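Side-chain contacts in L-arabinose ABC transporter, periplasmic L-arabinose-binding protein (Burkholderia thailandensis, PDB 4KZK), which binds sugars such as beta-D-galactopyranose in the periplasm and probably delivers L-arabinose and related sugars to an ABC transporter: residues 79-84 and 109-114; 123-126 and 132-135; 200-205 and 228-233. All blocks are in the same frame, centred on the assembly; numbering follows the deposited sequence.

Contact 1 (79-84 and 109-114)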
ATOM      1  N   LYS A  79      -0.973  17.140 -11.713  1.00 12.22           N
ATOM      2  CA  LYS A  79      -1.530  17.575 -10.416  1.00 12.37           C
ATOM      3  C   LYS A  79      -0.463  17.661  -9.310  1.00 11.32           C
ATOM      4  O   LYS A  79      -0.599  18.445  -8.361  1.00 11.26           O
ATOM      5  CB  LYS A  79      -2.656  16.623  -9.996  1.00 13.37           C
ATOM      6  CG  LYS A  79      -3.813  16.615 -10.973  1.00 15.93           C
ATOM      7  CD  LYS A  79      -4.619  17.876 -10.883  1.00 18.93           C
ATOM      8  CE  LYS A  79      -6.079  17.590 -11.231  1.00 21.31           C
ATOM      9  NZ  LYS A  79      -6.909  18.776 -10.942  1.00 24.14           N
ATOM     10  N   VAL A  80       0.608  16.866  -9.414  1.00 10.25           N
ATOM     11  CA  VAL A  80       1.755  17.033  -8.514  1.00 10.00           C
ATOM     12  C   VAL A  80       2.375  18.419  -8.711  1.00 10.48           C
ATOM     13  O   VAL A  80       2.659  19.130  -7.752  1.00 10.73           O
ATOM     14  CB  VAL A  80       2.847  15.951  -8.718  1.00  9.78           C
ATOM     15  CG1 VAL A  80       4.081  16.270  -7.872  1.00  9.81           C
ATOM     16  CG2 VAL A  80       2.316  14.552  -8.379  1.00  9.53           C
ATOM     17  N   SER A  81       2.584  18.797  -9.970  1.00 10.81           N
ATOM     18  CA  SER A  81       3.176  20.094 -10.287  1.00 11.23           C
ATOM     19  C   SER A  81       2.323  21.234  -9.724  1.00 11.72           C
ATOM     20  O   SER A  81       2.850  22.167  -9.109  1.00 12.04           O
ATOM     21  CB  SER A  81       3.393  20.217 -11.810  1.00 11.84           C
ATOM     22  OG  SER A  81       4.099  21.396 -12.155  1.00 12.26           O
ATOM     23  N   THR A  82       1.011  21.140  -9.905  1.00 11.92           N
ATOM     24  CA  THR A  82       0.136  22.198  -9.397  0.70 12.80           C
ATOM     25  C   THR A  82       0.063  22.151  -7.878  1.00 12.60           C
ATOM     26  O   THR A  82      -0.064  23.189  -7.242  1.00 13.24           O
ATOM     27  CB  THR A  82      -1.251  22.164 -10.046  0.70 13.63           C
ATOM     28  OG1 THR A  82      -1.901  20.922  -9.764  0.70 14.08           O
ATOM     29  CG2 THR A  82      -1.108  22.341 -11.567  0.70 14.13           C
ATOM     30  N   ALA A  83       0.215  20.967  -7.285  1.00 11.90           N
ATOM     31  CA  ALA A  83       0.191  20.883  -5.820  1.00 12.27           C
ATOM     32  C   ALA A  83       1.388  21.619  -5.227  1.00 12.81           C
ATOM     33  O   ALA A  83       1.266  22.349  -4.246  1.00 13.16           O
ATOM     34  CB  ALA A  83       0.202  19.433  -5.371  1.00 11.54           C
ATOM     35  N   LEU A  84       2.553  21.428  -5.812  1.00 13.46           N
ATOM     36  CA  LEU A  84       3.751  22.086  -5.321  1.00 14.56           C
ATOM     37  C   LEU A  84       3.675  23.603  -5.550  1.00 15.20           C
ATOM     38  O   LEU A  84       4.102  24.371  -4.678  1.00 15.60           O
ATOM     39  CB  LEU A  84       4.990  21.499  -5.993  1.00 15.30           C
ATOM     40  CG  LEU A  84       5.238  19.988  -5.875  1.00 16.17           C
ATOM     41  CD1 LEU A  84       6.480  19.609  -6.681  1.00 17.20           C
ATOM     42  CD2 LEU A  84       5.298  19.516  -4.430  1.00 16.82           C
ATOM     43  N   ALA A 109      11.987  17.241  -6.864  1.00 15.97           N
ATOM     44  CA  ALA A 109      13.101  17.717  -6.077  1.00 16.97           C
ATOM     45  C   ALA A 109      13.529  19.106  -6.534  1.00 17.79           C
ATOM     46  O   ALA A 109      13.809  19.990  -5.704  1.00 18.32           O
ATOM     47  CB  ALA A 109      14.255  16.735  -6.175  1.00 17.63           C
ATOM     48  N   ALA A 110      13.585  19.300  -7.844  1.00 18.21           N
ATOM     49  CA  ALA A 110      14.015  20.586  -8.383  1.00 19.01           C
ATOM     50  C   ALA A 110      13.037  21.698  -8.007  1.00 19.17           C
ATOM     51  O   ALA A 110      13.449  22.798  -7.619  1.00 20.51           O
ATOM     52  CB  ALA A 110      14.188  20.513  -9.893  1.00 19.16           C
ATOM     53  N   LYS A 111      11.742  21.428  -8.110  1.00 18.47           N
ATOM     54  CA  LYS A 111      10.747  22.446  -7.768  1.00 18.91           C
ATOM     55  C   LYS A 111      10.742  22.755  -6.277  1.00 19.42           C
ATOM     56  O   LYS A 111      10.656  23.909  -5.883  1.00 20.51           O
ATOM     57  CB  LYS A 111       9.344  22.054  -8.256  1.00 17.96           C
ATOM     58  CG  LYS A 111       8.259  23.037  -7.830  1.00 18.12           C
ATOM     59  CD  LYS A 111       6.934  22.781  -8.543  1.00 17.75           C
ATOM     60  CE  LYS A 111       6.932  23.412  -9.922  1.00 18.16           C
ATOM     61  NZ  LYS A 111       5.660  23.197 -10.649  1.00 17.84           N
ATOM     62  N   ALA A 112      10.802  21.721  -5.442  1.00 19.74           N
ATOM     63  CA  ALA A 112      10.819  21.925  -4.003  1.00 20.37           C
ATOM     64  C   ALA A 112      11.999  22.818  -3.614  1.00 21.76           C
ATOM     65  O   ALA A 112      11.863  23.712  -2.765  1.00 22.64           O
ATOM     66  CB  ALA A 112      10.887  20.579  -3.279  1.00 19.52           C
ATOM     67  N   LYS A 113      13.155  22.568  -4.232  1.00 22.61           N
ATOM     68  CA  LYS A 113      14.367  23.341  -3.970  1.00 24.65           C
ATOM     69  C   LYS A 113      14.180  24.798  -4.398  1.00 26.33           C
ATOM     70  O   LYS A 113      14.499  25.712  -3.644  1.00 27.73           O
ATOM     71  CB  LYS A 113      15.570  22.718  -4.690  1.00 24.99           C
ATOM     72  N   ARG A 114      13.657  25.008  -5.602  1.00 26.98           N
ATOM     73  CA  ARG A 114      13.363  26.353  -6.108  1.00 28.28           C
ATOM     74  C   ARG A 114      12.475  27.141  -5.143  1.00 28.87           C
ATOM     75  O   ARG A 114      12.706  28.341  -4.886  1.00 29.83           O
ATOM     76  CB  ARG A 114      12.677  26.253  -7.472  1.00 27.88           C
TER
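K111 reaches from helix 105-114 across L84 to S81 on helix 77-89, and nearly all of the contact hangs on this one long chain. Its CB comes within 4.1 Å of L84 CD1. CG touches both CD1 and CB of the leucine. CD lies closest, 3.5 Å from L84 CB, a carbon pair tighter than usual van der Waals contact. There the chain bends (chi3 -82°), so that CE turns off the leucine and carries NZ along the neighbouring helix toward S81. NZ ends 2.8 Å from S81 OG and 3.4 Å from S81 O, two weak hydrogen bonds by their geometry. Its stronger partner is D85, with which it forms a salt bridge. Lysine suits the place because its first three methylenes lie against the buried L84 while the ammonium group stays at the partly exposed S81; serine, being small, admits that group and, with OG anti to its own N (chi1 -174°), offers it a hydroxyl. The contact joins helix 77-89, which follows strand 68-73, to helix 105-114, which follows strand 94-98; V80, on the first helix, packs on P100 and L104 of the loop leading to the second.

Contact 2 (123-126 and 132-135). With GAL (beta-D-galactopyranose), chain B.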
ATOM      1  N   ASP A 123       5.745   6.061   1.502  1.00  8.38           N
ATOM      2  CA  ASP A 123       5.204   4.874   0.830  1.00  8.06           C
ATOM      3  C   ASP A 123       5.975   4.476  -0.406  1.00  8.44           C
ATOM      4  O   ASP A 123       6.554   3.412  -0.431  1.00  8.98           O
ATOM      5  CB  ASP A 123       3.712   5.021   0.542  1.00  7.66           C
ATOM      6  CG  ASP A 123       2.955   5.432   1.769  1.00  7.69           C
ATOM      7  OD1 ASP A 123       3.016   4.672   2.771  1.00  8.19           O
ATOM      8  OD2 ASP A 123       2.354   6.518   1.787  1.00  7.98           O
ATOM      9  N   ASP A 124       6.001   5.353  -1.403  1.00  8.27           N
ATOM     10  CA  ASP A 124       6.551   5.063  -2.705  1.00  8.99           C
ATOM     11  C   ASP A 124       7.785   5.923  -2.904  1.00  9.58           C
ATOM     12  O   ASP A 124       7.689   7.138  -3.039  1.00  9.80           O
ATOM     13  CB  ASP A 124       5.541   5.328  -3.800  1.00  8.73           C
ATOM     14  CG  ASP A 124       4.259   4.493  -3.680  1.00  8.60           C
ATOM     15  OD1 ASP A 124       4.159   3.681  -2.735  1.00  8.75           O
ATOM     16  OD2 ASP A 124       3.368   4.672  -4.547  1.00  8.65           O
ATOM     17  N   GLN A 125       8.952   5.283  -2.943  1.00 10.68           N
ATOM     18  CA  GLN A 125      10.223   6.004  -2.950  1.00 11.91           C
ATOM     19  C   GLN A 125      10.520   6.610  -4.310  1.00 12.38           C
ATOM     20  O   GLN A 125      10.425   5.935  -5.334  1.00 12.38           O
ATOM     21  CB  GLN A 125      11.370   5.071  -2.504  1.00 13.36           C
ATOM     22  CG  GLN A 125      12.668   5.808  -2.210  1.00 14.89           C
ATOM     23  CD  GLN A 125      13.749   4.888  -1.657  1.00 16.77           C
ATOM     24  OE1 GLN A 125      13.713   3.656  -1.858  1.00 18.09           O
ATOM     25  NE2 GLN A 125      14.704   5.470  -0.950  1.00 18.10           N
ATOM     26  N   LEU A 126      10.913   7.886  -4.318  1.00 12.85           N
ATOM     27  CA  LEU A 126      11.210   8.588  -5.567  1.00 13.69           C
ATOM     28  C   LEU A 126      12.519   8.046  -6.169  1.00 15.52           C
ATOM     29  O   LEU A 126      13.444   7.681  -5.428  1.00 16.23           O
ATOM     30  CB  LEU A 126      11.302  10.096  -5.313  1.00 13.66           C
ATOM     31  CG  LEU A 126      10.031  10.791  -4.799  1.00 12.99           C
ATOM     32  CD1 LEU A 126      10.336  12.248  -4.478  1.00 13.58           C
ATOM     33  CD2 LEU A 126       8.905  10.686  -5.795  1.00 12.59           C
ATOM     34  N   ALA A 132      17.138   4.329  -9.780  1.00 29.39           N
ATOM     35  CA  ALA A 132      17.869   4.364  -8.509  1.00 29.64           C
ATOM     36  C   ALA A 132      17.184   5.326  -7.537  1.00 27.14           C
ATOM     37  O   ALA A 132      16.844   6.437  -7.918  1.00 26.70           O
ATOM     38  CB  ALA A 132      19.304   4.806  -8.741  1.00 31.65           C
ATOM     39  N   PRO A 133      17.001   4.919  -6.268  1.00 26.83           N
ATOM     40  CA  PRO A 133      16.389   5.865  -5.319  1.00 25.54           C
ATOM     41  C   PRO A 133      17.124   7.201  -5.183  1.00 26.06           C
ATOM     42  O   PRO A 133      18.351   7.238  -5.264  1.00 27.96           O
ATOM     43  CB  PRO A 133      16.428   5.100  -3.997  1.00 25.65           C
ATOM     44  CG  PRO A 133      16.333   3.666  -4.407  1.00 26.15           C
ATOM     45  CD  PRO A 133      17.119   3.568  -5.689  1.00 27.48           C
ATOM     46  N   LEU A 134      16.376   8.287  -4.990  1.00 24.57           N
ATOM     47  CA  LEU A 134      16.966   9.600  -4.733  1.00 25.72           C
ATOM     48  C   LEU A 134      17.623   9.610  -3.354  1.00 26.64           C
ATOM     49  O   LEU A 134      16.946   9.547  -2.339  1.00 25.65           O
ATOM     50  CB  LEU A 134      15.918  10.716  -4.822  1.00 24.93           C
ATOM     51  CG  LEU A 134      15.330  11.027  -6.199  1.00 25.21           C
ATOM     52  CD1 LEU A 134      14.475  12.289  -6.141  1.00 24.47           C
ATOM     53  CD2 LEU A 134      16.423  11.170  -7.240  1.00 27.07           C
ATOM     54  N   ALA A 135      18.949   9.710  -3.318  1.00 28.44           N
ATOM     55  CA  ALA A 135      19.694   9.570  -2.058  1.00 30.05           C
ATOM     56  C   ALA A 135      19.463  10.690  -1.030  1.00 29.99           C
ATOM     57  O   ALA A 135      19.662  10.483   0.169  1.00 31.89           O
ATOM     58  CB  ALA A 135      21.185   9.446  -2.359  1.00 32.22           C
TER
HETATM   59  C1  GAL B 600       1.307   2.426  -1.315  1.00  7.50           C
HETATM   60  C2  GAL B 600      -0.091   1.869  -1.569  1.00  7.29           C
HETATM   61  C3  GAL B 600      -0.938   2.099  -0.309  1.00  6.83           C
HETATM   62  C4  GAL B 600      -0.223   1.514   0.906  1.00  6.84           C
HETATM   63  C5  GAL B 600       1.157   2.137   1.018  1.00  7.21           C
HETATM   64  C6  GAL B 600       1.948   1.548   2.178  1.00  7.36           C
HETATM   65  O1  GAL B 600       2.099   2.096  -2.439  1.00  7.68           O
HETATM   66  O2  GAL B 600      -0.643   2.551  -2.671  1.00  7.86           O
HETATM   67  O3  GAL B 600      -2.249   1.539  -0.453  1.00  6.75           O
HETATM   68  O4  GAL B 600      -0.160   0.111   0.825  1.00  6.31           O
HETATM   69  O5  GAL B 600       1.882   1.827  -0.164  1.00  7.66           O
HETATM   70  O6  GAL B 600       3.235   2.140   2.262  1.00  7.64           O
HETATM   71  O   HOH W   1      14.756   8.364  -1.313  1.00 19.35           O
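The backbone of L126 meets that of L134 through a single hydrogen bond, L134 N to L126 O at 3.0 Å, nearly straight at 166° but with the donor tilted 33° from the carbonyl plane. The same oxygen receives a CA-H...O contact from P133 CA at 3.5 Å, so one carbonyl takes two neighbouring residues of 132-135. Proline suits this position because its ring gives the amide of Q125 an apolar surface and its CA-H faces the L126 oxygen. Beside the bond, L134 CD1 rests on L126 CB at 3.9 Å, an apolar touch between two leucines, and L134 CG lies over the L126 carbonyl. The amide of Q125 lies across the proline ring: NE2 approaches P133 CB to 3.5 Å, and OE1 lies near CB and CG. Its chain can span the distance because it is extended beyond CG and leaves with CG opposite the backbone N (chi1 -168°). A water then links the segments again, accepting from Q125 NE2 and donating to L134 O, which gives the glutamine amide a polar partner beside its apolar one.

At the other end, D123 OD1 accepts from O6 of the galactose at 2.6 Å, and D124 OD1 from O1 at 2.6 Å. Aspartate suits both places, its carboxylate being a strong acceptor for a sugar hydroxyl. W50 NE1 and H294 ND1 also hydrogen-bond to D123 OD1, while K44 forms a salt bridge with D124 OD2; these second partners probably fix how the carboxylates are turned. Both segments belong to the loop between strands 118-122 and 139-142; D123 and D124 pack on C98 of strand 94-98, and the D123 backbone is hydrogen-bonded to M140.

Contact 3 (200-205 and 228-233)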
ATOM      1  N   ALA A 200       4.882 -23.645  -8.340  1.00 21.28           N
ATOM      2  CA  ALA A 200       5.326 -22.559  -9.198  1.00 21.13           C
ATOM      3  C   ALA A 200       4.513 -22.540 -10.496  1.00 20.99           C
ATOM      4  O   ALA A 200       4.167 -21.471 -10.998  1.00 20.46           O
ATOM      5  CB  ALA A 200       6.816 -22.688  -9.498  1.00 22.31           C
ATOM      6  N   ALA A 201       4.191 -23.725 -11.010  1.00 21.49           N
ATOM      7  CA  ALA A 201       3.414 -23.849 -12.239  1.00 21.53           C
ATOM      8  C   ALA A 201       1.988 -23.312 -12.136  1.00 20.54           C
ATOM      9  O   ALA A 201       1.361 -23.027 -13.164  1.00 21.11           O
ATOM     10  CB  ALA A 201       3.380 -25.301 -12.688  1.00 22.92           C
ATOM     11  N   ASN A 202       1.487 -23.174 -10.903  1.00 19.04           N
ATOM     12  CA  ASN A 202       0.142 -22.678 -10.637  1.00 18.19           C
ATOM     13  C   ASN A 202       0.095 -21.196 -10.271  1.00 16.65           C
ATOM     14  O   ASN A 202      -0.960 -20.685  -9.907  1.00 15.29           O
ATOM     15  CB  ASN A 202      -0.494 -23.520  -9.525  1.00 18.41           C
ATOM     16  CG  ASN A 202      -0.792 -24.933  -9.973  1.00 19.52           C
ATOM     17  OD1 ASN A 202      -0.811 -25.229 -11.171  1.00 20.46           O
ATOM     18  ND2 ASN A 202      -1.022 -25.817  -9.016  1.00 19.59           N
ATOM     19  N   VAL A 203       1.218 -20.494 -10.392  1.00 16.21           N
ATOM     20  CA  VAL A 203       1.251 -19.049 -10.169  1.00 15.80           C
ATOM     21  C   VAL A 203       0.811 -18.358 -11.458  1.00 15.83           C
ATOM     22  O   VAL A 203       1.438 -18.529 -12.517  1.00 16.63           O
ATOM     23  CB  VAL A 203       2.662 -18.587  -9.752  1.00 16.01           C
ATOM     24  CG1 VAL A 203       2.743 -17.078  -9.718  1.00 15.75           C
ATOM     25  CG2 VAL A 203       3.047 -19.202  -8.407  1.00 16.37           C
ATOM     26  N   VAL A 204      -0.302 -17.645 -11.373  1.00 15.56           N
ATOM     27  CA  VAL A 204      -0.898 -16.967 -12.513  1.00 16.08           C
ATOM     28  C   VAL A 204      -0.692 -15.467 -12.358  1.00 15.88           C
ATOM     29  O   VAL A 204      -1.297 -14.821 -11.504  1.00 15.03           O
ATOM     30  CB  VAL A 204      -2.399 -17.305 -12.610  1.00 16.25           C
ATOM     31  CG1 VAL A 204      -3.060 -16.515 -13.721  1.00 17.06           C
ATOM     32  CG2 VAL A 204      -2.584 -18.808 -12.821  1.00 16.74           C
ATOM     33  N   ASP A 205       0.164 -14.906 -13.191  1.00 16.80           N
ATOM     34  CA  ASP A 205       0.385 -13.476 -13.173  1.00 17.26           C
ATOM     35  C   ASP A 205      -0.821 -12.747 -13.777  1.00 16.15           C
ATOM     36  O   ASP A 205      -1.326 -13.123 -14.841  1.00 17.25           O
ATOM     37  CB  ASP A 205       1.638 -13.116 -13.975  1.00 19.30           C
ATOM     38  CG  ASP A 205       2.922 -13.226 -13.163  1.00 21.42           C
ATOM     39  OD1 ASP A 205       2.942 -13.831 -12.074  1.00 22.89           O
ATOM     40  OD2 ASP A 205       3.944 -12.656 -13.629  1.00 25.56           O
ATOM     41  N   ARG A 228      -9.674 -21.823 -15.911  1.00 26.26           N
ATOM     42  CA  ARG A 228     -10.910 -22.400 -15.385  1.00 27.10           C
ATOM     43  C   ARG A 228     -10.699 -23.780 -14.742  1.00 27.68           C
ATOM     44  O   ARG A 228     -11.629 -24.344 -14.161  1.00 28.57           O
ATOM     45  CB  ARG A 228     -11.963 -22.493 -16.500  1.00 28.64           C
ATOM     46  N   ASN A 229      -9.487 -24.319 -14.864  1.00 27.67           N
ATOM     47  CA  ASN A 229      -9.119 -25.629 -14.301  1.00 28.84           C
ATOM     48  C   ASN A 229      -9.033 -25.692 -12.768  1.00 27.07           C
ATOM     49  O   ASN A 229      -9.188 -26.763 -12.176  1.00 27.56           O
ATOM     50  CB  ASN A 229      -7.773 -26.086 -14.901  1.00 30.45           C
ATOM     51  CG  ASN A 229      -6.638 -25.093 -14.645  1.00 31.30           C
ATOM     52  OD1 ASN A 229      -6.600 -24.001 -15.227  1.00 32.30           O
ATOM     53  ND2 ASN A 229      -5.705 -25.467 -13.766  1.00 31.64           N
ATOM     54  N   PHE A 230      -8.771 -24.559 -12.123  1.00 24.54           N
ATOM     55  CA  PHE A 230      -8.605 -24.531 -10.666  1.00 23.05           C
ATOM     56  C   PHE A 230      -9.941 -24.489  -9.950  1.00 23.05           C
ATOM     57  O   PHE A 230     -10.839 -23.751 -10.345  1.00 23.39           O
ATOM     58  CB  PHE A 230      -7.769 -23.322 -10.241  1.00 21.52           C
ATOM     59  CG  PHE A 230      -6.345 -23.375 -10.718  1.00 21.17           C
ATOM     60  CD1 PHE A 230      -5.482 -24.359 -10.258  1.00 21.48           C
ATOM     61  CD2 PHE A 230      -5.859 -22.435 -11.615  1.00 20.76           C
ATOM     62  CE1 PHE A 230      -4.169 -24.413 -10.687  1.00 21.74           C
ATOM     63  CE2 PHE A 230      -4.539 -22.486 -12.049  1.00 21.05           C
ATOM     64  CZ  PHE A 230      -3.695 -23.479 -11.587  1.00 21.76           C
ATOM     65  N   ARG A 231     -10.070 -25.279  -8.889  1.00 22.73           N
ATOM     66  CA  ARG A 231     -11.253 -25.229  -8.044  1.00 23.16           C
ATOM     67  C   ARG A 231     -11.021 -24.240  -6.900  1.00 21.03           C
ATOM     68  O   ARG A 231     -11.893 -23.431  -6.555  1.00 21.79           O
ATOM     69  CB  ARG A 231     -11.543 -26.621  -7.499  1.00 25.08           C
ATOM     70  CG  ARG A 231     -12.758 -26.710  -6.595  1.00 26.60           C
ATOM     71  CD  ARG A 231     -14.069 -26.647  -7.357  1.00 28.48           C
ATOM     72  NE  ARG A 231     -15.116 -26.125  -6.479  1.00 29.78           N
ATOM     73  CZ  ARG A 231     -16.356 -25.823  -6.854  1.00 31.44           C
ATOM     74  NH1 ARG A 231     -16.760 -25.995  -8.112  1.00 32.55           N
ATOM     75  NH2 ARG A 231     -17.200 -25.346  -5.946  1.00 32.24           N
ATOM     76  N   HIS A 232      -9.826 -24.306  -6.326  1.00 18.90           N
ATOM     77  CA  HIS A 232      -9.450 -23.452  -5.227  1.00 17.39           C
ATOM     78  C   HIS A 232      -8.465 -22.408  -5.692  1.00 15.57           C
ATOM     79  O   HIS A 232      -7.544 -22.712  -6.479  1.00 15.20           O
ATOM     80  CB  HIS A 232      -8.793 -24.265  -4.122  1.00 17.86           C
ATOM     81  CG  HIS A 232      -9.728 -25.177  -3.396  1.00 19.24           C
ATOM     82  ND1 HIS A 232      -9.309 -26.357  -2.825  1.00 20.73           N
ATOM     83  CD2 HIS A 232     -11.049 -25.067  -3.117  1.00 19.78           C
ATOM     84  CE1 HIS A 232     -10.334 -26.941  -2.228  1.00 21.44           C
ATOM     85  NE2 HIS A 232     -11.400 -26.172  -2.380  1.00 21.22           N
ATOM     86  N   TRP A 233      -8.638 -21.196  -5.167  1.00 13.91           N
ATOM     87  CA  TRP A 233      -7.741 -20.076  -5.458  1.00 12.75           C
ATOM     88  C   TRP A 233      -7.261 -19.355  -4.225  1.00 11.86           C
ATOM     89  O   TRP A 233      -7.966 -19.291  -3.230  1.00 11.48           O
ATOM     90  CB  TRP A 233      -8.458 -19.023  -6.294  1.00 12.52           C
ATOM     91  CG  TRP A 233      -8.644 -19.360  -7.726  1.00 12.90           C
ATOM     92  CD1 TRP A 233      -9.731 -19.966  -8.287  1.00 13.71           C
ATOM     93  CD2 TRP A 233      -7.731 -19.081  -8.791  1.00 12.99           C
ATOM     94  NE1 TRP A 233      -9.534 -20.105  -9.646  1.00 14.13           N
ATOM     95  CE2 TRP A 233      -8.328 -19.545  -9.982  1.00 13.73           C
ATOM     96  CE3 TRP A 233      -6.477 -18.457  -8.863  1.00 12.57           C
ATOM     97  CZ2 TRP A 233      -7.699 -19.426 -11.229  1.00 14.06           C
ATOM     98  CZ3 TRP A 233      -5.860 -18.336 -10.094  1.00 12.88           C
ATOM     99  CH2 TRP A 233      -6.470 -18.821 -11.263  1.00 13.67           C
TER
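N202 meets F230 by a polar contact with a ring edge, and V204 meets F230 and W233 by apolar contacts; no hydrogen bond crosses between the segments. In the first kind, N202 OD1 lies in the plane of the F230 ring at its edge, 3.4 Å from CZ and nearly as close to CE1. A carbonyl oxygen suits that place, because the ring's C-H edge carries a slight positive charge. The amide stands almost upright to the ring, the two planes 80° apart. Within its own segment, N229 ND2 sits 3.4 Å above one face of the same ring, over the centre, so F230 meets an amide at its edge and another over a face.

The apolar contacts converge on one methyl. V204 CG2 touches F230 CE2 and W233 CH2, each at 4.2 Å, approaching both rings obliquely. Valine's beta branch serves here: with CG1 opposite the backbone N (chi1 175°), CG2 is turned to the two aromatics. F230 CB lies 3.6 Å above one face of the indole, toward its rim, and F224 meets W233 edge-to-face.

V204 is hydrogen-bonded through its backbone to V171 and R173 of strand 170-175. The contact joins the start of strand 203-207 to the loop before strand 233-236, the two ends of a beta-alpha-beta crossover through helix 213-226 that spans strand 170-175, as expected in the Rossmann-like lobes of periplasmic sugar-binding proteins.

Overall arrangement
Contacts 1, 2 and 3 follow one another along the chain, each closing before the next opens. Contacts 1 and 2 lie on the same side of the chain's centre, their centres about 16 Å apart, and belong to the lobe whose sheet holds strands 68-73, 38-43, 94-98, 118-122 and 139-142. Contact 3 lies in the other lobe, at strand 203-207, with its centre about 44 Å from that of contact 1 and about 34 Å from that of contact 2. Contact 2 is the one that reaches the galactose, between these lobes, whereas contacts 1 and 3 lie farther from the chain's centre. This matches the two-lobed build of the family, in which sugar is held between lobes.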